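PDB 6B2Y: solute-binding periplasmic protein of iron/siderophore ABC transporter from Yersinia pestis, which probably binds chelated iron in the periplasm and hands it to the membrane permease of an iron/siderophore ABC transporter. Local coordinates for residues A[196-202]-A[339-344]; A[202-207]-A[354-358]. All blocks are in the same frame, centred on the assembly; numbering follows the deposited sequence.

Contact 1. Residues A[196-202]-A[339-344]; sequences YQDNVDK and NVLAIQ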
loop_
_atom_site.group_PDB
_atom_site.type_symbol
_atom_site.label_atom_id
_atom_site.label_comp_id
_atom_site.label_asym_id
_atom_site.label_seq_id
_atom_site.Cartn_x
_atom_site.Cartn_y
_atom_site.Cartn_z
ATOM N N TYR A 196 -10.516 -6.540 8.637
ATOM C CA TYR A 196 -10.210 -6.561 7.214
ATOM C C TYR A 196 -11.115 -7.540 6.469
ATOM O O TYR A 196 -11.717 -7.194 5.445
ATOM C CB TYR A 196 -8.741 -6.940 7.052
ATOM C CG TYR A 196 -8.198 -6.975 5.647
ATOM C CD1 TYR A 196 -8.450 -8.071 4.805
ATOM C CD2 TYR A 196 -7.383 -5.954 5.178
ATOM C CE1 TYR A 196 -7.934 -8.127 3.535
ATOM C CE2 TYR A 196 -6.864 -5.999 3.909
ATOM C CZ TYR A 196 -7.135 -7.088 3.091
ATOM O OH TYR A 196 -6.618 -7.150 1.823
ATOM N N GLN A 197 -11.214 -8.777 6.969
ATOM C CA GLN A 197 -12.018 -9.775 6.274
ATOM C C GLN A 197 -13.480 -9.350 6.200
ATOM O O GLN A 197 -14.126 -9.519 5.161
ATOM C CB GLN A 197 -11.892 -11.135 6.958
ATOM C CG GLN A 197 -12.500 -12.249 6.114
ATOM C CD GLN A 197 -11.689 -12.529 4.854
ATOM O OE1 GLN A 197 -10.628 -13.154 4.916
ATOM N NE2 GLN A 197 -12.167 -12.040 3.714
ATOM N N ASP A 198 -14.008 -8.784 7.286
ATOM C CA ASP A 198 -15.377 -8.268 7.269
ATOM C C ASP A 198 -15.553 -7.221 6.183
ATOM O O ASP A 198 -16.553 -7.225 5.456
ATOM C CB ASP A 198 -15.735 -7.676 8.626
ATOM C CG ASP A 198 -16.086 -8.745 9.633
ATOM O OD1 ASP A 198 -16.149 -9.918 9.214
ATOM O OD2 ASP A 198 -16.301 -8.416 10.818
ATOM N N ASN A 199 -14.580 -6.329 6.044
ATOM C CA ASN A 199 -14.720 -5.268 5.059
ATOM C C ASN A 199 -14.400 -5.707 3.640
ATOM O O ASN A 199 -14.894 -5.077 2.701
ATOM C CB ASN A 199 -13.881 -4.062 5.482
ATOM C CG ASN A 199 -14.633 -3.201 6.473
ATOM O OD1 ASN A 199 -15.562 -2.506 6.091
ATOM N ND2 ASN A 199 -14.305 -3.322 7.749
ATOM N N VAL A 200 -13.629 -6.782 3.444
ATOM C CA VAL A 200 -13.528 -7.338 2.101
ATOM C C VAL A 200 -14.801 -8.100 1.748
ATOM O O VAL A 200 -15.246 -8.079 0.597
ATOM C CB VAL A 200 -12.273 -8.228 1.975
ATOM C CG1 VAL A 200 -12.308 -9.084 0.679
ATOM C CG2 VAL A 200 -11.014 -7.378 2.047
ATOM N N ASP A 201 -15.415 -8.777 2.734
ATOM C CA ASP A 201 -16.616 -9.569 2.435
ATOM C C ASP A 201 -17.787 -8.679 2.019
ATOM O O ASP A 201 -18.665 -9.124 1.269
ATOM C CB ASP A 201 -17.021 -10.425 3.637
ATOM C CG ASP A 201 -16.056 -11.574 3.898
ATOM O OD1 ASP A 201 -15.123 -11.793 3.088
ATOM O OD2 ASP A 201 -16.229 -12.246 4.937
ATOM N N LYS A 202 -17.821 -7.429 2.498
ATOM C CA LYS A 202 -18.811 -6.462 2.018
ATOM C C LYS A 202 -18.775 -6.336 0.508
ATOM O O LYS A 202 -19.813 -6.105 -0.131
ATOM C CB LYS A 202 -18.562 -5.084 2.631
ATOM C CG LYS A 202 -18.870 -4.987 4.092
ATOM C CD LYS A 202 -18.416 -3.645 4.638
ATOM C CE LYS A 202 -18.673 -3.564 6.121
ATOM N NZ LYS A 202 -18.289 -2.243 6.670
ATOM N N ASN A 339 -4.916 -1.860 2.452
ATOM C CA ASN A 339 -5.375 -1.950 1.068
ATOM C C ASN A 339 -6.852 -2.297 0.931
ATOM O O ASN A 339 -7.385 -2.183 -0.179
ATOM C CB ASN A 339 -4.502 -2.946 0.281
ATOM C CG ASN A 339 -4.608 -4.389 0.797
ATOM O OD1 ASN A 339 -5.692 -4.866 1.112
ATOM N ND2 ASN A 339 -3.473 -5.091 0.850
ATOM N N VAL A 340 -7.523 -2.729 2.008
ATOM C CA VAL A 340 -8.965 -2.959 1.913
ATOM C C VAL A 340 -9.675 -1.681 1.473
ATOM O O VAL A 340 -10.735 -1.734 0.833
ATOM C CB VAL A 340 -9.525 -3.513 3.242
ATOM C CG1 VAL A 340 -9.210 -2.601 4.419
ATOM C CG2 VAL A 340 -11.053 -3.784 3.149
ATOM N N LEU A 341 -9.104 -0.512 1.786
ATOM C CA LEU A 341 -9.729 0.725 1.330
ATOM C C LEU A 341 -9.667 0.864 -0.181
ATOM O O LEU A 341 -10.577 1.439 -0.792
ATOM C CB LEU A 341 -9.071 1.929 2.000
ATOM C CG LEU A 341 -9.194 1.898 3.522
ATOM C CD1 LEU A 341 -8.252 2.914 4.164
ATOM C CD2 LEU A 341 -10.620 2.146 3.947
ATOM N N ALA A 342 -8.612 0.348 -0.812
ATOM C CA ALA A 342 -8.571 0.361 -2.268
ATOM C C ALA A 342 -9.540 -0.656 -2.856
ATOM O O ALA A 342 -10.187 -0.394 -3.880
ATOM C CB ALA A 342 -7.147 0.087 -2.759
ATOM N N ILE A 343 -9.652 -1.831 -2.233
ATOM C CA ILE A 343 -10.589 -2.830 -2.742
ATOM C C ILE A 343 -12.010 -2.285 -2.744
ATOM O O ILE A 343 -12.751 -2.432 -3.733
ATOM C CB ILE A 343 -10.484 -4.120 -1.920
ATOM C CG1 ILE A 343 -9.107 -4.764 -2.124
ATOM C CG2 ILE A 343 -11.598 -5.079 -2.295
ATOM C CD1 ILE A 343 -8.827 -5.829 -1.047
ATOM N N GLN A 344 -12.396 -1.615 -1.658
ATOM C CA GLN A 344 -13.744 -1.060 -1.553
ATOM C C GLN A 344 -13.942 0.084 -2.536
ATOM O O GLN A 344 -15.010 0.200 -3.156
ATOM C CB GLN A 344 -14.021 -0.590 -0.125
ATOM C CG GLN A 344 -14.219 -1.707 0.885
ATOM C CD GLN A 344 -14.685 -1.177 2.224
ATOM O OE1 GLN A 344 -14.672 0.036 2.466
ATOM N NE2 GLN A 344 -15.094 -2.066 3.095
#

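Contact 2. Residues A[202-207]-A[354-358]; sequences KVTDIT and QFADL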
loop_
_atom_site.group_PDB
_atom_site.type_symbol
_atom_site.label_atom_id
_atom_site.label_comp_id
_atom_site.label_asym_id
_atom_site.label_seq_id
_atom_site.Cartn_x
_atom_site.Cartn_y
_atom_site.Cartn_z
ATOM N N LYS A 202 -17.821 -7.429 2.498
ATOM C CA LYS A 202 -18.811 -6.462 2.018
ATOM C C LYS A 202 -18.775 -6.336 0.508
ATOM O O LYS A 202 -19.813 -6.105 -0.131
ATOM C CB LYS A 202 -18.562 -5.084 2.631
ATOM C CG LYS A 202 -18.870 -4.987 4.092
ATOM C CD LYS A 202 -18.416 -3.645 4.638
ATOM C CE LYS A 202 -18.673 -3.564 6.121
ATOM N NZ LYS A 202 -18.289 -2.243 6.670
ATOM N N VAL A 203 -17.587 -6.454 -0.074
ATOM C CA VAL A 203 -17.404 -6.366 -1.514
ATOM C C VAL A 203 -17.660 -7.706 -2.183
ATOM O O VAL A 203 -18.399 -7.781 -3.167
ATOM C CB VAL A 203 -15.982 -5.854 -1.834
ATOM C CG1 VAL A 203 -15.681 -5.985 -3.322
ATOM C CG2 VAL A 203 -15.811 -4.398 -1.358
ATOM N N THR A 204 -17.050 -8.783 -1.667
ATOM C CA THR A 204 -17.156 -10.065 -2.356
ATOM C C THR A 204 -18.536 -10.686 -2.220
ATOM O O THR A 204 -18.911 -11.489 -3.084
ATOM C CB THR A 204 -16.092 -11.061 -1.866
ATOM O OG1 THR A 204 -16.276 -11.350 -0.473
ATOM C CG2 THR A 204 -14.696 -10.496 -2.129
ATOM N N ASP A 205 -19.285 -10.350 -1.165
ATOM C CA ASP A 205 -20.683 -10.781 -1.081
ATOM C C ASP A 205 -21.408 -10.485 -2.389
ATOM O O ASP A 205 -22.236 -11.284 -2.850
ATOM C CB ASP A 205 -21.401 -10.074 0.080
ATOM C CG ASP A 205 -21.153 -10.723 1.459
ATOM O OD1 ASP A 205 -20.430 -11.735 1.586
ATOM O OD2 ASP A 205 -21.710 -10.189 2.443
ATOM N N ILE A 206 -21.095 -9.343 -3.003
ATOM C CA ILE A 206 -21.686 -8.933 -4.276
ATOM C C ILE A 206 -20.861 -9.414 -5.465
ATOM O O ILE A 206 -21.404 -9.966 -6.429
ATOM C CB ILE A 206 -21.858 -7.393 -4.308
ATOM C CG1 ILE A 206 -22.960 -6.959 -3.342
ATOM C CG2 ILE A 206 -22.156 -6.924 -5.723
ATOM C CD1 ILE A 206 -23.064 -5.456 -3.145
ATOM N N THR A 207 -19.540 -9.197 -5.460
ATOM C CA THR A 207 -18.773 -9.478 -6.673
ATOM C C THR A 207 -18.526 -10.968 -6.920
ATOM O O THR A 207 -18.187 -11.333 -8.053
ATOM C CB THR A 207 -17.427 -8.743 -6.656
ATOM O OG1 THR A 207 -16.683 -9.162 -5.508
ATOM C CG2 THR A 207 -17.632 -7.205 -6.608
ATOM N N GLN A 354 -24.758 -1.023 -7.095
ATOM C CA GLN A 354 -24.755 -2.113 -6.129
ATOM C C GLN A 354 -24.022 -1.759 -4.844
ATOM O O GLN A 354 -24.268 -2.391 -3.810
ATOM C CB GLN A 354 -24.143 -3.347 -6.789
ATOM C CG GLN A 354 -24.476 -3.411 -8.277
ATOM C CD GLN A 354 -24.292 -4.790 -8.869
ATOM O OE1 GLN A 354 -24.482 -5.808 -8.189
ATOM N NE2 GLN A 354 -23.923 -4.838 -10.147
ATOM N N PHE A 355 -23.154 -0.751 -4.869
ATOM C CA PHE A 355 -22.389 -0.344 -3.696
ATOM C C PHE A 355 -22.760 1.070 -3.259
ATOM O O PHE A 355 -21.916 1.833 -2.782
ATOM C CB PHE A 355 -20.890 -0.455 -3.961
ATOM C CG PHE A 355 -20.402 -1.882 -4.083
ATOM C CD1 PHE A 355 -20.327 -2.700 -2.966
ATOM C CD2 PHE A 355 -20.025 -2.391 -5.313
ATOM C CE1 PHE A 355 -19.889 -4.005 -3.077
ATOM C CE2 PHE A 355 -19.580 -3.690 -5.434
ATOM C CZ PHE A 355 -19.514 -4.498 -4.314
ATOM N N ALA A 356 -24.039 1.436 -3.396
ATOM C CA ALA A 356 -24.473 2.752 -2.931
ATOM C C ALA A 356 -24.401 2.867 -1.412
ATOM O O ALA A 356 -24.118 3.945 -0.882
ATOM C CB ALA A 356 -25.891 3.038 -3.429
ATOM N N ASP A 357 -24.625 1.768 -0.699
ATOM C CA ASP A 357 -24.583 1.761 0.756
ATOM C C ASP A 357 -23.168 1.649 1.320
ATOM O O ASP A 357 -22.996 1.760 2.539
ATOM C CB ASP A 357 -25.443 0.607 1.283
ATOM C CG ASP A 357 -25.022 -0.749 0.710
ATOM O OD1 ASP A 357 -24.750 -1.674 1.511
ATOM O OD2 ASP A 357 -24.958 -0.889 -0.537
ATOM N N LEU A 358 -22.162 1.436 0.476
ATOM C CA LEU A 358 -20.788 1.223 0.918
ATOM C C LEU A 358 -20.025 2.539 0.862
ATOM O O LEU A 358 -20.000 3.198 -0.179
ATOM C CB LEU A 358 -20.103 0.170 0.042
ATOM C CG LEU A 358 -18.619 -0.139 0.305
ATOM C CD1 LEU A 358 -18.477 -0.708 1.682
ATOM C CD2 LEU A 358 -18.064 -1.088 -0.743
#

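Contact 1. Residues A[196-202]-A[339-344]
Tyr196 slides past Val340, the two side chains running in opposite directions, with CE2 of Tyr196 3.7 Å from CB of Val340 and CG1 of Val340 near CD2 of Tyr196. The tyrosine reaches this far because its CG stands anti to the backbone N (chi1 -178°). At the end of the ring the hydroxyl donates to the side-chain oxygen of Asn339, with OH of Tyr196 2.6 Å from OD1 of Asn339. The bond uses a lone pair in the carbonyl plane, and OD1 in turn lies in the plane of the ring, although ring and amide are turned 73° apart. The other branch of Val340 faces the next turn of the partner helix: CG2 of Val340 lies 3.7 Å from CB of Asn199 and 3.8 Å from CG2 of Val200. CD1 of Ile343 then touches both CG2 of Val200 and the hydroxyl of Tyr196.

The helices that carry these residues, 186-207 and 340-350, run side by side in nearly the same direction, 11° apart, with the local axes 9.5 Å from each other. As expected for a siderophore-type binding protein, the long helix 186-207 links the two lobes, and its second half is packed here on a helix that follows a strand of the C-terminal sheet.

Further along, the amide of Gln344 bridges to Asn199. Its NE2 donates to the backbone O of Asn199 at 3.0 Å, almost straight, and to OD1 of Asn199 at 3.1 Å in a more bent bond. Thr363 holds OE1 of Gln344, which fixes the flip of the amide. OD1 of Asn199 has a second donor, NZ of Lys202 at 2.8 Å, arriving from the opposite face of the amide plane to Gln344.

Contact 2. Residues A[202-207]-A[354-358]
Phe355 points the edge of its ring into the last turns of helix 186-207. Two backbone carbonyl oxygens lie near the ring plane at that edge: O of Lys202 is 3.6 Å from CE1 of Phe355, and O of Val203 is 3.7 Å from CZ of Phe355. CG2 of Thr207 meets the same rim near CZ. Ile206 comes from the direction opposite to the phenylalanine and lies obliquely against the ring, its CD1 3.5 Å from CE1 of Phe355. The same methyl also rests 3.4 Å from the backbone O of Gln354, while CG2 of Ile206 touches OE1 of the Gln354 side chain. It is chi1 at -70° together with an extended chi2 that brings CD1 of Ile206 to both partners.

Leu358 extends the apolar patch toward the preceding turn. Its CD2 packs 4.1 Å from CG2 of Val203, and its CD1 lies beside the aliphatic CD of Lys202.

No hydrogen bond joins the two segments; the polar bonds that hold each are made elsewhere in the chain or within the helix. On the loop side, Lys348 donates through NZ to the backbone oxygens of both Phe355 and Leu358, tying the loop back to helix 340-350. On the helix side, Thr207 OG1 bonds to the backbone of Gln245, and O of Val203 accepts from the N of both Ile206 and Thr207 where the helix is kinked. Ala347 of helix 340-350 touches both Val203 and Phe355. The arrangement is that of a connecting loop, between helices 340-350 and 360-371, packed through the edge of a phenylalanine ring against the C-terminal end of helix 186-207, probably the interlobe helix of a siderophore-type periplasmic binding protein.

How the contacts relate
The two contacts lie 10 Å apart, centre to centre, on the same side of the chain's centre, and follow one another down helix 186-207, contact 1 on its second half and contact 2 on its last turns. Lys202 belongs to both. Their partners follow in the same order, helix 340-350 first and then the loop leading to helix 360-371, so the segments alternate along the chain. Between them Gln344 of contact 1 packs on Val203 (CG to CG2, 3.8 Å) and on Leu358 of contact 2. Together they make one continuous seam joining the long helix to the region that follows strand 326-330 of the mixed sheet.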